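Local structure of acetyl xylan esterase (Paenibacillus sp. R4, 6AGQ) at residues L40-N45 and C169-V174; Y152-V157 and F208-H213. The protein probably removes acetyl groups from acetylated xylan and related esters, as a cold-active esterase of the alpha/beta-hydrolase superfamily. All blocks are in the same frame, centred on the assembly; numbering follows the deposited sequence.

Contact 1 of 2, residues L40-N45 and C169-V174; sequences LHAQVN and CSREEV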
loop_
_atom_site.group_PDB
_atom_site.type_symbol
_atom_site.label_atom_id
_atom_site.label_comp_id
_atom_site.label_asym_id
_atom_site.label_seq_id
_atom_site.Cartn_x
_atom_site.Cartn_y
_atom_site.Cartn_z
ATOM N N LEU A 40 49.320 -4.176 5.311
ATOM C CA LEU A 40 48.228 -3.208 5.155
ATOM C C LEU A 40 48.429 -2.241 4.001
ATOM O O LEU A 40 47.481 -1.937 3.276
ATOM C CB LEU A 40 47.951 -2.453 6.471
ATOM C CG LEU A 40 46.655 -2.884 7.180
ATOM C CD1 LEU A 40 46.789 -4.292 7.752
ATOM C CD2 LEU A 40 46.328 -1.874 8.268
ATOM N N HIS A 41 49.655 -1.781 3.810
ATOM C CA HIS A 41 50.010 -0.752 2.818
ATOM C C HIS A 41 49.147 0.541 2.969
ATOM O O HIS A 41 48.820 1.223 1.958
ATOM C CB HIS A 41 49.942 -1.292 1.386
ATOM C CG HIS A 41 50.995 -2.294 1.030
ATOM N ND1 HIS A 41 52.284 -2.244 1.522
ATOM C CD2 HIS A 41 50.968 -3.332 0.151
ATOM C CE1 HIS A 41 52.991 -3.236 1.003
ATOM N NE2 HIS A 41 52.216 -3.906 0.160
ATOM N N ALA A 42 48.841 0.900 4.227
ATOM C CA ALA A 42 48.093 2.115 4.565
ATOM C C ALA A 42 48.610 3.392 3.837
ATOM O O ALA A 42 49.781 3.708 3.892
ATOM C CB ALA A 42 48.098 2.332 6.068
ATOM N N GLN A 43 47.725 4.076 3.120
ATOM C CA GLN A 43 47.996 5.404 2.611
ATOM C C GLN A 43 47.016 6.330 3.338
ATOM O O GLN A 43 45.828 6.009 3.555
ATOM C CB GLN A 43 47.821 5.518 1.099
ATOM C CG GLN A 43 48.656 4.560 0.216
ATOM C CD GLN A 43 48.166 4.537 -1.252
ATOM O OE1 GLN A 43 47.683 3.508 -1.747
ATOM N NE2 GLN A 43 48.263 5.692 -1.943
ATOM N N VAL A 44 47.518 7.470 3.754
ATOM C CA VAL A 44 46.717 8.455 4.402
ATOM C C VAL A 44 46.922 9.822 3.693
ATOM O O VAL A 44 47.993 10.121 3.213
ATOM C CB VAL A 44 47.120 8.400 5.860
ATOM C CG1 VAL A 44 46.511 9.519 6.618
ATOM C CG2 VAL A 44 46.696 7.061 6.468
ATOM N N ASN A 45 45.919 10.668 3.675
ATOM C CA ASN A 45 45.992 11.969 2.963
ATOM C C ASN A 45 45.119 13.008 3.711
ATOM O O ASN A 45 43.919 12.822 3.811
ATOM C CB ASN A 45 45.456 11.699 1.542
ATOM C CG ASN A 45 45.122 12.934 0.766
ATOM O OD1 ASN A 45 45.617 14.019 1.042
ATOM N ND2 ASN A 45 44.290 12.765 -0.253
ATOM N N CYS A 169 45.520 0.524 15.182
ATOM C CA CYS A 169 46.661 0.191 16.077
ATOM C C CYS A 169 48.027 0.616 15.512
ATOM O O CYS A 169 48.932 0.967 16.255
ATOM C CB CYS A 169 46.692 -1.286 16.415
ATOM S SG CYS A 169 45.344 -1.685 17.525
ATOM N N SER A 170 48.145 0.619 14.192
ATOM C CA SER A 170 49.313 1.257 13.549
ATOM C C SER A 170 49.436 2.793 13.701
ATOM O O SER A 170 50.517 3.330 13.418
ATOM C CB SER A 170 49.344 0.918 12.064
ATOM O OG SER A 170 48.426 1.750 11.358
ATOM N N ARG A 171 48.386 3.514 14.116
ATOM C CA ARG A 171 48.516 4.975 14.351
ATOM C C ARG A 171 49.241 5.193 15.663
ATOM O O ARG A 171 48.880 4.630 16.679
ATOM C CB ARG A 171 47.158 5.706 14.363
ATOM C CG ARG A 171 46.264 5.460 13.138
ATOM C CD ARG A 171 46.903 5.940 11.826
ATOM N NE ARG A 171 47.664 4.889 11.147
ATOM C CZ ARG A 171 48.477 5.052 10.099
ATOM N NH1 ARG A 171 48.657 6.228 9.548
ATOM N NH2 ARG A 171 49.077 3.996 9.564
ATOM N N GLU A 172 50.287 6.000 15.656
ATOM C CA GLU A 172 51.104 6.148 16.861
ATOM C C GLU A 172 50.369 6.878 17.991
ATOM O O GLU A 172 50.547 6.547 19.148
ATOM C CB GLU A 172 52.450 6.794 16.526
ATOM C CG GLU A 172 53.315 5.868 15.651
ATOM C CD GLU A 172 53.877 4.609 16.358
ATOM O OE1 GLU A 172 53.936 4.530 17.630
ATOM O OE2 GLU A 172 54.281 3.683 15.600
ATOM N N GLU A 173 49.494 7.813 17.639
ATOM C CA GLU A 173 48.677 8.527 18.622
ATOM C C GLU A 173 47.609 7.665 19.321
ATOM O O GLU A 173 47.129 8.042 20.396
ATOM C CB GLU A 173 48.030 9.784 17.995
ATOM C CG GLU A 173 46.964 9.527 16.924
ATOM C CD GLU A 173 47.500 9.341 15.476
ATOM O OE1 GLU A 173 48.768 9.154 15.285
ATOM O OE2 GLU A 173 46.640 9.351 14.523
ATOM N N VAL A 174 47.240 6.522 18.712
ATOM C CA VAL A 174 46.165 5.706 19.250
ATOM C C VAL A 174 46.622 4.839 20.427
ATOM O O VAL A 174 47.712 4.279 20.418
ATOM C CB VAL A 174 45.486 4.882 18.130
ATOM C CG1 VAL A 174 44.642 3.767 18.701
ATOM C CG2 VAL A 174 44.606 5.830 17.288
#
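A42 and V44 meet the guanidinium group of R171 at one margin of the alpha/beta-hydrolase fold, where strand 43-46, one of the two edge strands of the sheet within this chain, passes the C-terminal end of helix 153-170. The contact is small, burying 113 Å² in all, and its centre is about 20 Å from the centre of the chain. L40 comes first along 40-45. Its side chain packs on R163, D166 and F167 of the helix, so the approach to the strand rests on the helix whose end R171 follows. A42 follows, its methyl group directed at 169-174; CB stands 4.0 Å from R171 NH2, a van der Waals contact that meets the guanidinium group obliquely. Q43 turns to the other side and pairs through its backbone with V61 of strand 55-63, the antiparallel neighbour. V44 then faces the helix end again. With CG1 anti to the backbone N (chi1 171°), CG2 is left beside that nitrogen and anti to the carbonyl carbon, and it is CG2 that reaches R171 NH1, at 3.7 Å. V44 also touches F167 of the helix and Y58 and V60 of strand 55-63. R171 arrives from the opposite direction to V44, on a chain bent at chi2 and chi3, while its own backbone opens the type I turn 171-174, closed by a bond from V174 N to R171 O. That turn leads from the helix into strand 174-175. The bend folds the guanidinium group back onto S170, whose OG is also hydrogen-bonded to F167 O. S170 OG lies almost exactly in the guanidinium plane and is gripped side-on by two nitrogens, R171 NH2 at 2.9 Å and R171 NE at 3.2 Å.

Contact 2 of 2, residues Y152-V157 and F208-H213; sequences YYYKQV and FPFLCH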
loop_
_atom_site.group_PDB
_atom_site.type_symbol
_atom_site.label_atom_id
_atom_site.label_comp_id
_atom_site.label_asym_id
_atom_site.label_seq_id
_atom_site.Cartn_x
_atom_site.Cartn_y
_atom_site.Cartn_z
ATOM N N TYR A 152 32.616 -17.470 0.850
ATOM C CA TYR A 152 31.434 -16.684 1.111
ATOM C C TYR A 152 31.740 -15.173 1.292
ATOM O O TYR A 152 32.667 -14.836 2.021
ATOM C CB TYR A 152 30.716 -17.237 2.315
ATOM C CG TYR A 152 29.462 -16.461 2.697
ATOM C CD1 TYR A 152 28.386 -16.435 1.834
ATOM C CD2 TYR A 152 29.372 -15.762 3.929
ATOM C CE1 TYR A 152 27.246 -15.763 2.166
ATOM C CE2 TYR A 152 28.224 -15.053 4.262
ATOM C CZ TYR A 152 27.165 -15.041 3.358
ATOM O OH TYR A 152 25.980 -14.369 3.642
ATOM N N TYR A 153 30.946 -14.291 0.647
ATOM C CA TYR A 153 31.106 -12.809 0.776
ATOM C C TYR A 153 31.630 -12.257 2.118
ATOM O O TYR A 153 32.601 -11.462 2.186
ATOM C CB TYR A 153 29.762 -12.145 0.507
ATOM C CG TYR A 153 29.763 -10.654 0.576
ATOM C CD1 TYR A 153 30.357 -9.894 -0.446
ATOM C CD2 TYR A 153 29.200 -10.013 1.629
ATOM C CE1 TYR A 153 30.377 -8.509 -0.407
ATOM C CE2 TYR A 153 29.214 -8.637 1.703
ATOM C CZ TYR A 153 29.819 -7.885 0.681
ATOM O OH TYR A 153 29.834 -6.532 0.745
ATOM N N TYR A 154 31.041 -12.716 3.213
ATOM C CA TYR A 154 31.373 -12.116 4.501
ATOM C C TYR A 154 32.676 -12.598 5.052
ATOM O O TYR A 154 33.138 -12.001 6.046
ATOM C CB TYR A 154 30.221 -12.142 5.544
ATOM C CG TYR A 154 29.133 -11.079 5.292
ATOM C CD1 TYR A 154 29.344 -9.722 5.616
ATOM C CD2 TYR A 154 27.876 -11.452 4.790
ATOM C CE1 TYR A 154 28.378 -8.749 5.362
ATOM C CE2 TYR A 154 26.873 -10.509 4.582
ATOM C CZ TYR A 154 27.120 -9.163 4.853
ATOM O OH TYR A 154 26.141 -8.254 4.639
ATOM N N LYS A 155 33.334 -13.579 4.425
ATOM C CA LYS A 155 34.641 -13.948 4.927
ATOM C C LYS A 155 35.645 -12.798 4.766
ATOM O O LYS A 155 36.189 -12.341 5.728
ATOM C CB LYS A 155 35.188 -15.208 4.288
ATOM C CG LYS A 155 36.480 -15.675 4.933
ATOM C CD LYS A 155 37.089 -16.885 4.208
ATOM C CE LYS A 155 38.256 -16.493 3.362
ATOM N NZ LYS A 155 38.670 -17.662 2.549
ATOM N N GLN A 156 35.874 -12.344 3.548
ATOM C CA GLN A 156 36.742 -11.234 3.320
ATOM C C GLN A 156 36.209 -9.940 3.958
ATOM O O GLN A 156 37.023 -9.120 4.420
ATOM C CB GLN A 156 37.043 -11.036 1.818
ATOM C CG GLN A 156 38.031 -12.054 1.271
ATOM C CD GLN A 156 39.464 -11.812 1.748
ATOM O OE1 GLN A 156 39.865 -10.675 2.010
ATOM N NE2 GLN A 156 40.220 -12.883 1.902
ATOM N N VAL A 157 34.883 -9.768 4.109
ATOM C CA VAL A 157 34.379 -8.576 4.853
ATOM C C VAL A 157 34.859 -8.561 6.303
ATOM O O VAL A 157 35.345 -7.521 6.811
ATOM C CB VAL A 157 32.830 -8.460 4.738
ATOM C CG1 VAL A 157 32.301 -7.265 5.475
ATOM C CG2 VAL A 157 32.434 -8.362 3.261
ATOM N N PHE A 208 20.849 -2.705 16.800
ATOM C CA PHE A 208 20.021 -3.679 16.044
ATOM C C PHE A 208 20.749 -4.562 15.041
ATOM O O PHE A 208 20.514 -4.462 13.824
ATOM C CB PHE A 208 18.686 -3.105 15.511
ATOM C CG PHE A 208 18.752 -1.778 14.827
ATOM C CD1 PHE A 208 19.417 -1.607 13.606
ATOM C CD2 PHE A 208 17.999 -0.710 15.321
ATOM C CE1 PHE A 208 19.395 -0.381 12.936
ATOM C CE2 PHE A 208 17.951 0.511 14.657
ATOM C CZ PHE A 208 18.652 0.682 13.465
ATOM N N PRO A 209 21.618 -5.482 15.567
ATOM C CA PRO A 209 22.566 -6.142 14.719
ATOM C C PRO A 209 21.892 -7.145 13.759
ATOM O O PRO A 209 21.036 -7.943 14.173
ATOM C CB PRO A 209 23.516 -6.822 15.685
ATOM C CG PRO A 209 22.764 -6.948 16.964
ATOM C CD PRO A 209 21.846 -5.784 16.990
ATOM N N PHE A 210 22.281 -7.009 12.491
ATOM C CA PHE A 210 21.994 -7.911 11.379
ATOM C C PHE A 210 23.023 -9.028 11.428
ATOM O O PHE A 210 23.952 -8.995 12.278
ATOM C CB PHE A 210 22.072 -7.065 10.090
ATOM C CG PHE A 210 21.788 -7.796 8.841
ATOM C CD1 PHE A 210 20.539 -8.341 8.602
ATOM C CD2 PHE A 210 22.754 -7.883 7.846
ATOM C CE1 PHE A 210 20.264 -9.012 7.412
ATOM C CE2 PHE A 210 22.497 -8.574 6.682
ATOM C CZ PHE A 210 21.254 -9.152 6.467
ATOM N N LEU A 211 22.818 -10.075 10.610
ATOM C CA LEU A 211 23.724 -11.246 10.603
ATOM C C LEU A 211 23.684 -12.078 11.889
ATOM O O LEU A 211 24.695 -12.689 12.269
ATOM C CB LEU A 211 25.197 -10.875 10.303
ATOM C CG LEU A 211 25.397 -9.814 9.198
ATOM C CD1 LEU A 211 26.778 -9.144 9.183
ATOM C CD2 LEU A 211 25.073 -10.442 7.854
ATOM N N CYS A 212 22.522 -12.155 12.531
ATOM C CA CYS A 212 22.362 -12.940 13.769
ATOM C C CYS A 212 21.226 -13.924 13.565
ATOM O O CYS A 212 20.207 -13.605 12.959
ATOM C CB CYS A 212 22.057 -12.084 15.013
ATOM S SG CYS A 212 23.350 -10.864 15.481
ATOM N N HIS A 213 21.421 -15.102 14.143
ATOM C CA HIS A 213 20.477 -16.171 14.166
ATOM C C HIS A 213 19.806 -16.394 12.811
ATOM O O HIS A 213 18.579 -16.288 12.716
ATOM C CB HIS A 213 19.500 -15.890 15.331
ATOM C CG HIS A 213 18.788 -17.104 15.824
ATOM N ND1 HIS A 213 19.132 -18.382 15.430
ATOM C CD2 HIS A 213 17.765 -17.241 16.701
ATOM C CE1 HIS A 213 18.326 -19.256 16.016
ATOM N NE2 HIS A 213 17.480 -18.587 16.781
#
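L211 and Y154 make the main apolar contact between the N-terminal part of helix 153-170 and the loop 208-213, which follows strand 203-207 of the alpha/beta-hydrolase sheet. L211 CD2 lies over one face of the phenol ring in a CH-pi contact, 4.1 Å from the Y154 centroid and 28° off the ring normal. Its closest carbon is Y154 CE2, 3.7 Å from L211 CD2. The second methyl, CD1, sits over the rim of the same face. Y153 CD2 covers the opposite face near its centre, so the ring is sandwiched between L211 and its own neighbour. The side chains of Y154 and F210 cross at about a right angle: Y154 OH comes to the edge of the F210 ring, near its plane, 4.2 Å from F210 CE2. The polar partners lie outside the two segments. Y154 OH is hydrogen-bonded to Q186 OE1, and the backbone of F210 pairs with that of S185, in a GxSxG sequence consistent with a nucleophile elbow. With both faces packed and its hydroxyl satisfied by Q186, the buried Y154 ring probably has little freedom to tilt where it lies between helix and loop, near the probable elbow.

Helix 153-170 joins the two contacts: contact 2 uses its N-terminal part, deep in the molecule, with the contact's centre about 8 Å from the centre of the chain, and contact 1 the segment at its C-terminal end and just beyond, at the surface. Their centres are about 26 Å apart and their nearest atoms about 11 Å, so they do not touch. Along the chain the segments alternate, 40-45 and 152-157 preceding 169-174 and 208-213. Contact 2 is the one near the likely active site, with F210 touching the GxSxG region. The L211 side chain is about 10 Å from a bound zinc ion. Contact 1 instead joins an edge strand to the helix's far end.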